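Local atomic coordinates of FI20010p1 (Drosophila melanogaster, PDB entry 7CFB), a protein that is a Tudor-domain protein that probably helps assemble the piRNA amplification complex for gene silencing. Residues A[90-102]-A[111-123]. Sequence-based numbering, arbitrary orientation.
Sequences DQLPDYGDIFAVL and RITINSSSAGGGY
I112 lays its CG2 methyl over one face of the F99 ring, 3.6 Å from the centroid, a CH-pi contact. F99 CG sits between its own backbone N and carbonyl carbon (chi1 65°), which swings the ring back across the partner strand; P93 CD covers the opposite face, and I114 CG1 meets the ring edge near its plane, 3.8 Å from F99 CZ. Through its other branch, I112 CD1 lies 3.7 Å from V101 CG1. I114 splits its work similarly, offering CG2 to Y95 CD1 at 3.6 Å, while L92 CD1 presses on Y123 CE1. F99 and I112 project from the same face of the antiparallel hairpin of strands 99-103 and 108-117, part of the SH3-like first Tudor domain, and form a hydrogen-bonded pair: F99 N to I112 O is nearly straight at 166°, and I112 N returns a bond to F99 O. The hairpin exemplifies how pairing can be carried past a regular ladder by a turn, a side-chain hydroxyl and a water. From the type II turn D94-D97, G96 N donates to I114 O (3.0 Å), and T113 OG1 reaches D97 O from above the carbonyl plane. One water accepts from I114 N at 2.7 Å and donates to the carbonyls of D94 and D97, so D97 O receives two donors. Farther out, F136 packs on L92, I112 and I114, whereas R111 forms a salt bridge with D129.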
loop_
_atom_site.group_PDB
_atom_site.type_symbol
_atom_site.label_atom_id
_atom_site.label_comp_id
_atom_site.label_asym_id
_atom_site.label_seq_id
_atom_site.Cartn_x
_atom_site.Cartn_y
_atom_site.Cartn_z
ATOM N N ASP A 90 4.533 19.209 -8.453
ATOM C CA ASP A 90 3.568 20.260 -8.066
ATOM C C ASP A 90 2.253 20.008 -8.801
ATOM O O ASP A 90 1.317 20.686 -8.536
ATOM C CB ASP A 90 4.149 21.657 -8.234
ATOM C CG ASP A 90 4.792 22.137 -6.946
ATOM O OD1 ASP A 90 4.047 22.548 -6.035
ATOM O OD2 ASP A 90 6.032 22.060 -6.852
ATOM N N GLN A 91 2.245 19.055 -9.737
ATOM C CA GLN A 91 1.012 18.730 -10.504
ATOM C C GLN A 91 0.611 17.286 -10.190
ATOM O O GLN A 91 1.376 16.372 -10.558
ATOM C CB GLN A 91 1.251 18.924 -12.003
ATOM C CG GLN A 91 0.213 18.237 -12.880
ATOM C CD GLN A 91 -1.125 18.934 -12.830
ATOM O OE1 GLN A 91 -1.310 20.007 -13.401
ATOM N NE2 GLN A 91 -2.075 18.324 -12.141
ATOM N N LEU A 92 -0.539 17.089 -9.537
ATOM C CA LEU A 92 -0.954 15.720 -9.190
ATOM C C LEU A 92 -1.026 14.938 -10.490
ATOM O O LEU A 92 -1.590 15.416 -11.410
ATOM C CB LEU A 92 -2.335 15.772 -8.536
ATOM C CG LEU A 92 -2.329 15.873 -7.017
ATOM C CD1 LEU A 92 -3.663 16.324 -6.490
ATOM C CD2 LEU A 92 -1.929 14.553 -6.413
ATOM N N PRO A 93 -0.560 13.687 -10.560
ATOM C CA PRO A 93 -0.754 12.868 -11.738
ATOM C C PRO A 93 -2.222 12.478 -11.953
ATOM O O PRO A 93 -3.042 12.576 -11.111
ATOM C CB PRO A 93 0.055 11.607 -11.451
ATOM C CG PRO A 93 1.079 12.073 -10.480
ATOM C CD PRO A 93 0.336 13.057 -9.617
ATOM N N ASP A 94 -2.522 11.926 -13.110
ATOM C CA ASP A 94 -3.921 11.547 -13.409
ATOM C C ASP A 94 -4.449 10.469 -12.470
ATOM O O ASP A 94 -3.692 9.675 -11.929
ATOM C CB ASP A 94 -4.064 10.937 -14.795
ATOM C CG ASP A 94 -3.782 11.901 -15.921
ATOM O OD1 ASP A 94 -3.723 13.073 -15.667
ATOM O OD2 ASP A 94 -3.625 11.435 -17.024
ATOM N N TYR A 95 -5.763 10.424 -12.357
ATOM C CA TYR A 95 -6.413 9.364 -11.559
ATOM C C TYR A 95 -5.977 8.012 -12.118
ATOM O O TYR A 95 -5.974 7.793 -13.321
ATOM C CB TYR A 95 -7.930 9.504 -11.634
ATOM C CG TYR A 95 -8.468 10.806 -11.111
ATOM C CD1 TYR A 95 -8.503 11.062 -9.763
ATOM C CD2 TYR A 95 -8.923 11.785 -11.959
ATOM C CE1 TYR A 95 -8.979 12.253 -9.273
ATOM C CE2 TYR A 95 -9.391 12.991 -11.490
ATOM C CZ TYR A 95 -9.417 13.223 -10.139
ATOM O OH TYR A 95 -9.886 14.383 -9.648
ATOM N N GLY A 96 -5.546 7.145 -11.221
ATOM C CA GLY A 96 -5.097 5.791 -11.555
ATOM C C GLY A 96 -3.614 5.715 -11.843
ATOM O O GLY A 96 -3.100 4.631 -11.873
ATOM N N ASP A 97 -2.957 6.850 -12.015
ATOM C CA ASP A 97 -1.504 6.864 -12.287
ATOM C C ASP A 97 -0.751 6.672 -10.971
ATOM O O ASP A 97 -1.213 7.135 -9.971
ATOM C CB ASP A 97 -1.098 8.032 -13.179
ATOM C CG ASP A 97 -1.439 7.824 -14.648
ATOM O OD1 ASP A 97 -1.972 6.787 -14.983
ATOM O OD2 ASP A 97 -1.178 8.703 -15.437
ATOM N N ILE A 98 0.403 6.035 -11.016
ATOM C CA ILE A 98 1.180 5.757 -9.784
ATOM C C ILE A 98 2.287 6.793 -9.547
ATOM O O ILE A 98 2.959 7.155 -10.475
ATOM C CB ILE A 98 1.691 4.318 -9.826
ATOM C CG1 ILE A 98 0.524 3.340 -9.933
ATOM C CG2 ILE A 98 2.568 4.014 -8.642
ATOM C CD1 ILE A 98 0.945 2.021 -10.437
ATOM N N PHE A 99 2.422 7.236 -8.305
ATOM C CA PHE A 99 3.433 8.217 -7.861
ATOM C C PHE A 99 3.822 7.927 -6.416
ATOM O O PHE A 99 3.479 6.879 -5.911
ATOM C CB PHE A 99 3.008 9.647 -8.167
ATOM C CG PHE A 99 1.792 10.145 -7.441
ATOM C CD1 PHE A 99 0.520 9.832 -7.879
ATOM C CD2 PHE A 99 1.925 10.953 -6.335
ATOM C CE1 PHE A 99 -0.583 10.318 -7.222
ATOM C CE2 PHE A 99 0.813 11.430 -5.672
ATOM C CZ PHE A 99 -0.435 11.113 -6.122
ATOM N N ALA A 100 4.566 8.830 -5.800
ATOM C CA ALA A 100 5.014 8.619 -4.416
ATOM C C ALA A 100 4.585 9.777 -3.518
ATOM O O ALA A 100 4.444 10.877 -3.993
ATOM C CB ALA A 100 6.497 8.408 -4.401
ATOM N N VAL A 101 4.331 9.457 -2.264
ATOM C CA VAL A 101 3.940 10.455 -1.252
ATOM C C VAL A 101 4.870 10.308 -0.052
ATOM O O VAL A 101 5.236 9.228 0.287
ATOM C CB VAL A 101 2.451 10.375 -0.889
ATOM C CG1 VAL A 101 2.048 9.026 -0.347
ATOM C CG2 VAL A 101 2.025 11.493 0.031
ATOM N N LEU A 102 5.225 11.428 0.535
ATOM C CA LEU A 102 6.130 11.419 1.692
ATOM C C LEU A 102 5.335 11.480 2.985
ATOM O O LEU A 102 4.467 12.287 3.087
ATOM C CB LEU A 102 7.078 12.616 1.589
ATOM C CG LEU A 102 7.840 12.926 2.871
ATOM C CD1 LEU A 102 8.932 11.919 3.118
ATOM C CD2 LEU A 102 8.396 14.326 2.845
ATOM N N ARG A 111 4.265 4.368 -2.376
ATOM C CA ARG A 111 3.573 4.449 -3.686
ATOM C C ARG A 111 2.093 4.712 -3.443
ATOM O O ARG A 111 1.556 4.161 -2.533
ATOM C CB ARG A 111 3.867 3.239 -4.574
ATOM C CG ARG A 111 5.341 2.997 -4.828
ATOM C CD ARG A 111 5.578 2.132 -6.034
ATOM N NE ARG A 111 5.053 0.813 -5.797
ATOM C CZ ARG A 111 4.768 -0.062 -6.722
ATOM N NH1 ARG A 111 4.954 0.212 -7.987
ATOM N NH2 ARG A 111 4.273 -1.214 -6.374
ATOM N N ILE A 112 1.511 5.543 -4.273
ATOM C CA ILE A 112 0.119 6.004 -4.098
ATOM C C ILE A 112 -0.514 6.231 -5.462
ATOM O O ILE A 112 0.198 6.487 -6.398
ATOM C CB ILE A 112 0.157 7.312 -3.283
ATOM C CG1 ILE A 112 -1.219 7.796 -2.821
ATOM C CG2 ILE A 112 0.960 8.384 -3.988
ATOM C CD1 ILE A 112 -1.227 9.094 -2.099
ATOM N N THR A 113 -1.824 6.126 -5.515
ATOM C CA THR A 113 -2.596 6.498 -6.703
ATOM C C THR A 113 -3.836 7.271 -6.235
ATOM O O THR A 113 -4.345 6.944 -5.195
ATOM C CB THR A 113 -2.923 5.276 -7.553
ATOM O OG1 THR A 113 -3.545 5.849 -8.686
ATOM C CG2 THR A 113 -3.842 4.297 -6.865
ATOM N N ILE A 114 -4.248 8.281 -6.978
ATOM C CA ILE A 114 -5.490 9.022 -6.672
ATOM C C ILE A 114 -6.619 8.321 -7.425
ATOM O O ILE A 114 -6.538 8.197 -8.600
ATOM C CB ILE A 114 -5.398 10.503 -7.049
ATOM C CG1 ILE A 114 -4.208 11.185 -6.388
ATOM C CG2 ILE A 114 -6.685 11.198 -6.688
ATOM C CD1 ILE A 114 -4.423 11.457 -4.955
ATOM N N ASN A 115 -7.628 7.863 -6.715
ATOM C CA ASN A 115 -8.737 7.147 -7.379
ATOM C C ASN A 115 -9.924 8.071 -7.665
ATOM O O ASN A 115 -10.586 7.829 -8.614
ATOM C CB ASN A 115 -9.046 5.813 -6.703
ATOM C CG ASN A 115 -9.445 5.934 -5.256
ATOM O OD1 ASN A 115 -8.621 5.892 -4.370
ATOM N ND2 ASN A 115 -10.726 6.067 -5.015
ATOM N N SER A 116 -10.148 9.098 -6.863
ATOM C CA SER A 116 -11.314 9.984 -7.086
ATOM C C SER A 116 -11.142 11.331 -6.393
ATOM O O SER A 116 -10.343 11.436 -5.501
ATOM C CB SER A 116 -12.598 9.333 -6.640
ATOM O OG SER A 116 -12.706 9.294 -5.244
ATOM N N SER A 117 -11.948 12.284 -6.829
ATOM C CA SER A 117 -12.064 13.638 -6.251
ATOM C C SER A 117 -13.055 13.584 -5.091
ATOM O O SER A 117 -14.057 12.923 -5.212
ATOM C CB SER A 117 -12.528 14.589 -7.296
ATOM O OG SER A 117 -12.450 15.910 -6.836
ATOM N N SER A 118 -12.750 14.264 -4.002
ATOM C CA SER A 118 -13.639 14.295 -2.831
ATOM C C SER A 118 -14.514 15.550 -2.917
ATOM O O SER A 118 -13.991 16.610 -3.179
ATOM C CB SER A 118 -12.846 14.266 -1.584
ATOM O OG SER A 118 -12.299 13.000 -1.355
ATOM N N ALA A 119 -15.805 15.385 -2.668
ATOM C CA ALA A 119 -16.805 16.465 -2.722
ATOM C C ALA A 119 -16.464 17.569 -1.728
ATOM O O ALA A 119 -16.555 18.699 -2.078
ATOM C CB ALA A 119 -18.142 15.880 -2.384
ATOM N N GLY A 120 -16.010 17.219 -0.543
ATOM C CA GLY A 120 -15.726 18.249 0.463
ATOM C C GLY A 120 -14.343 18.830 0.300
ATOM O O GLY A 120 -13.938 19.564 1.141
ATOM N N GLY A 121 -13.650 18.468 -0.763
ATOM C CA GLY A 121 -12.281 18.893 -0.954
ATOM C C GLY A 121 -11.316 17.735 -0.769
ATOM O O GLY A 121 -11.553 16.808 0.017
ATOM N N GLY A 122 -10.212 17.787 -1.503
ATOM C CA GLY A 122 -9.252 16.707 -1.448
ATOM C C GLY A 122 -9.631 15.560 -2.368
ATOM O O GLY A 122 -10.424 15.701 -3.306
ATOM N N TYR A 123 -9.048 14.397 -2.082
ATOM C CA TYR A 123 -9.165 13.242 -2.960
ATOM C C TYR A 123 -9.187 11.968 -2.132
ATOM O O TYR A 123 -8.762 11.945 -0.975
ATOM C CB TYR A 123 -8.008 13.181 -3.968
ATOM C CG TYR A 123 -7.736 14.487 -4.677
ATOM C CD1 TYR A 123 -6.896 15.443 -4.117
ATOM C CD2 TYR A 123 -8.325 14.767 -5.902
ATOM C CE1 TYR A 123 -6.653 16.642 -4.758
ATOM C CE2 TYR A 123 -8.085 15.963 -6.553
ATOM C CZ TYR A 123 -7.247 16.895 -5.976
ATOM O OH TYR A 123 -7.006 18.087 -6.619
HETATM O O HOH W 1 -2.875 9.064 -9.209
#